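Long-range contact in titin (Homo sapiens, PDB 3LCY), which is the giant structural protein of the muscle sarcomere, represented here by the A-band tandem immunoglobulin domains A164 and A165: residues C29-R34 with R61-T66. Residues are numbered along the deposited sequence; the frame is centred on the assembly and turned at random.
Sequences CQIVGR and RTHTLT
Cys29 and His63 form an antiparallel hydrogen-bonded pair: the amide N of His63 gives an almost straight bond to Cys29 O (2.7 Å), and Cys29 N returns a more bent one to His63 O (2.9 Å). Two residues along, Ile31 N donates to Arg61 O at 3.0 Å. Gln30 and Thr62 make the adjoining non-hydrogen-bonded pair. Where backbone pairing ends, a side chain takes over. NE2 of the His63 imidazole donates to Ile31 O at 3.2 Å, approaching in the carbonyl plane on a lone pair, although the acceptor sits slightly out of the ring plane. CG lies beside its own backbone N (chi1 -35°), and the end of the side chain comes back toward Ile31; the other ring nitrogen, ND1, is hydrogen-bonded to Ser58 OG, so both are engaged, which should hold the rotation of the imidazole.

These are the B and E strands of the I-set immunoglobulin sandwich, central in a four-stranded sheet between strands 6-10 and 54-58. On the inward side, Ile31 crosses His63 at about a right angle, its CB meeting the ring edge 3.8 Å from NE2, while Cys29 SG lies at the edge of the ring, a distant 5.4 Å from its centroid. Cys80 of the facing sheet touches both Cys29 and Ile31, and Trp41 packs on His63.

On the opposite face Gln30 and Thr62 run side by side, NE2 of the amide 3.7 Å from Thr62 OG1. Val32 CG1 lies over one face of the Arg61 guanidinium, 4.1 Å from NE, which the bend at chi3 (90°) turns along the valine.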
ATOM      1  N   CYS A  29      -9.554 -18.023  -9.844  1.00 28.59           N
ATOM      2  CA  CYS A  29     -10.487 -18.859  -9.103  1.00 28.71           C
ATOM      3  C   CYS A  29     -11.295 -19.714 -10.073  1.00 30.94           C
ATOM      4  O   CYS A  29     -11.428 -19.374 -11.250  1.00 27.98           O
ATOM      5  CB  CYS A  29     -11.426 -18.001  -8.253  1.00 27.24           C
ATOM      6  SG  CYS A  29     -12.575 -16.989  -9.213  1.00 26.75           S
ATOM      7  N   GLN A  30     -11.887 -20.805  -9.614  1.00 31.61           N
ATOM      8  CA  GLN A  30     -12.760 -21.614 -10.434  1.00 30.37           C
ATOM      9  C   GLN A  30     -14.163 -21.673  -9.936  1.00 31.02           C
ATOM     10  O   GLN A  30     -14.398 -22.112  -8.871  1.00 32.50           O
ATOM     11  CB  GLN A  30     -12.271 -23.022 -10.455  1.00 33.39           C
ATOM     12  CG  GLN A  30     -10.874 -23.153 -10.670  1.00 38.27           C
ATOM     13  CD  GLN A  30     -10.582 -24.393 -11.353  1.00 48.19           C
ATOM     14  OE1 GLN A  30     -11.455 -25.171 -11.608  1.00 49.95           O
ATOM     15  NE2 GLN A  30      -9.349 -24.598 -11.681  1.00 54.16           N
ATOM     16  N   ILE A  31     -15.093 -21.259 -10.761  1.00 30.49           N
ATOM     17  CA  ILE A  31     -16.499 -21.294 -10.470  1.00 28.09           C
ATOM     18  C   ILE A  31     -17.270 -21.898 -11.626  1.00 34.74           C
ATOM     19  O   ILE A  31     -17.133 -21.504 -12.742  1.00 36.82           O
ATOM     20  CB  ILE A  31     -17.009 -19.912 -10.199  1.00 26.85           C
ATOM     21  CG1 ILE A  31     -16.157 -19.241  -9.140  1.00 24.78           C
ATOM     22  CG2 ILE A  31     -18.392 -19.964  -9.751  1.00 24.85           C
ATOM     23  CD1 ILE A  31     -16.238 -17.782  -9.103  1.00 23.12           C
ATOM     24  N   VAL A  32     -18.078 -22.900 -11.321  1.00 39.87           N
ATOM     25  CA  VAL A  32     -18.848 -23.594 -12.336  1.00 40.96           C
ATOM     26  C   VAL A  32     -20.350 -23.468 -12.149  1.00 46.47           C
ATOM     27  O   VAL A  32     -20.854 -23.556 -11.039  1.00 51.09           O
ATOM     28  CB  VAL A  32     -18.461 -25.076 -12.381  1.00 39.38           C
ATOM     29  CG1 VAL A  32     -17.050 -25.231 -12.896  1.00 38.18           C
ATOM     30  CG2 VAL A  32     -18.575 -25.684 -11.009  1.00 38.13           C
ATOM     31  N   GLY A  33     -21.058 -23.252 -13.252  1.00 48.03           N
ATOM     32  CA  GLY A  33     -22.498 -23.118 -13.229  1.00 48.65           C
ATOM     33  C   GLY A  33     -23.098 -23.419 -14.570  1.00 48.84           C
ATOM     34  O   GLY A  33     -22.402 -23.403 -15.536  1.00 49.70           O
ATOM     35  N   ARG A  34     -24.383 -23.715 -14.615  1.00 51.15           N
ATOM     36  CA  ARG A  34     -25.121 -23.869 -15.846  1.00 51.19           C
ATOM     37  C   ARG A  34     -26.351 -23.077 -15.666  1.00 48.51           C
ATOM     38  O   ARG A  34     -27.112 -23.346 -14.798  1.00 50.61           O
ATOM     39  CB  ARG A  34     -25.516 -25.292 -16.034  1.00 56.90           C
ATOM     40  CG  ARG A  34     -24.400 -26.202 -16.340  1.00 62.91           C
ATOM     41  CD  ARG A  34     -24.720 -27.563 -15.833  1.00 72.64           C
ATOM     42  NE  ARG A  34     -23.661 -28.511 -16.069  1.00 79.06           N
ATOM     43  CZ  ARG A  34     -23.772 -29.545 -16.887  1.00 83.59           C
ATOM     44  NH1 ARG A  34     -24.906 -29.749 -17.541  1.00 83.86           N
ATOM     45  NH2 ARG A  34     -22.756 -30.373 -17.049  1.00 86.20           N
ATOM     46  N   ARG A  61     -14.900 -21.624 -16.709  1.00 35.01           N
ATOM     47  CA  ARG A  61     -14.628 -22.366 -15.488  1.00 39.99           C
ATOM     48  C   ARG A  61     -13.575 -21.674 -14.622  1.00 37.23           C
ATOM     49  O   ARG A  61     -13.760 -21.488 -13.433  1.00 32.26           O
ATOM     50  CB  ARG A  61     -14.196 -23.794 -15.804  1.00 44.99           C
ATOM     51  CG  ARG A  61     -15.203 -24.559 -16.615  1.00 52.54           C
ATOM     52  CD  ARG A  61     -14.703 -25.938 -16.980  1.00 59.06           C
ATOM     53  NE  ARG A  61     -15.052 -26.947 -15.987  1.00 65.13           N
ATOM     54  CZ  ARG A  61     -14.186 -27.491 -15.143  1.00 70.12           C
ATOM     55  NH1 ARG A  61     -12.914 -27.124 -15.167  1.00 71.31           N
ATOM     56  NH2 ARG A  61     -14.588 -28.405 -14.276  1.00 70.90           N
ATOM     57  N   THR A  62     -12.469 -21.289 -15.242  1.00 34.79           N
ATOM     58  CA  THR A  62     -11.391 -20.642 -14.529  1.00 29.91           C
ATOM     59  C   THR A  62     -11.393 -19.174 -14.841  1.00 27.08           C
ATOM     60  O   THR A  62     -11.327 -18.783 -15.990  1.00 28.75           O
ATOM     61  CB  THR A  62     -10.037 -21.215 -14.920  1.00 28.01           C
ATOM     62  OG1 THR A  62     -10.049 -22.622 -14.724  1.00 30.01           O
ATOM     63  CG2 THR A  62      -8.958 -20.613 -14.062  1.00 22.42           C
ATOM     64  N   HIS A  63     -11.468 -18.360 -13.804  1.00 21.71           N
ATOM     65  CA  HIS A  63     -11.513 -16.928 -14.001  1.00 21.79           C
ATOM     66  C   HIS A  63     -10.331 -16.227 -13.364  1.00 23.31           C
ATOM     67  O   HIS A  63     -10.115 -16.304 -12.172  1.00 21.98           O
ATOM     68  CB  HIS A  63     -12.838 -16.409 -13.478  1.00 20.21           C
ATOM     69  CG  HIS A  63     -13.957 -17.367 -13.697  1.00 25.86           C
ATOM     70  ND1 HIS A  63     -14.384 -17.728 -14.953  1.00 27.72           N
ATOM     71  CD2 HIS A  63     -14.710 -18.078 -12.829  1.00 29.12           C
ATOM     72  CE1 HIS A  63     -15.360 -18.605 -14.849  1.00 27.60           C
ATOM     73  NE2 HIS A  63     -15.581 -18.831 -13.571  1.00 27.62           N
ATOM     74  N   THR A  64      -9.585 -15.523 -14.196  1.00 25.43           N
ATOM     75  CA  THR A  64      -8.385 -14.851 -13.772  1.00 28.20           C
ATOM     76  C   THR A  64      -8.405 -13.370 -14.056  1.00 32.96           C
ATOM     77  O   THR A  64      -8.749 -12.943 -15.132  1.00 36.67           O
ATOM     78  CB  THR A  64      -7.134 -15.454 -14.449  1.00 29.44           C
ATOM     79  OG1 THR A  64      -7.123 -16.865 -14.273  1.00 28.12           O
ATOM     80  CG2 THR A  64      -5.880 -14.895 -13.841  1.00 27.55           C
ATOM     81  N   LEU A  65      -8.019 -12.596 -13.058  1.00 32.16           N
ATOM     82  CA  LEU A  65      -7.841 -11.156 -13.193  1.00 27.49           C
ATOM     83  C   LEU A  65      -6.355 -10.833 -13.143  1.00 29.05           C
ATOM     84  O   LEU A  65      -5.643 -11.294 -12.251  1.00 30.96           O
ATOM     85  CB  LEU A  65      -8.574 -10.409 -12.077  1.00 25.88           C
ATOM     86  CG  LEU A  65      -8.277  -8.909 -11.977  1.00 26.16           C
ATOM     87  CD1 LEU A  65      -8.756  -8.181 -13.221  1.00 27.65           C
ATOM     88  CD2 LEU A  65      -8.902  -8.304 -10.728  1.00 26.57           C
ATOM     89  N   THR A  66      -5.883 -10.057 -14.104  1.00 28.16           N
ATOM     90  CA  THR A  66      -4.482  -9.698 -14.131  1.00 28.04           C
ATOM     91  C   THR A  66      -4.347  -8.225 -13.845  1.00 29.34           C
ATOM     92  O   THR A  66      -4.910  -7.399 -14.547  1.00 35.97           O
ATOM     93  CB  THR A  66      -3.849  -9.982 -15.497  1.00 28.03           C
ATOM     94  OG1 THR A  66      -3.965 -11.373 -15.799  1.00 24.18           O
ATOM     95  CG2 THR A  66      -2.381  -9.596 -15.492  1.00 25.73           C
TER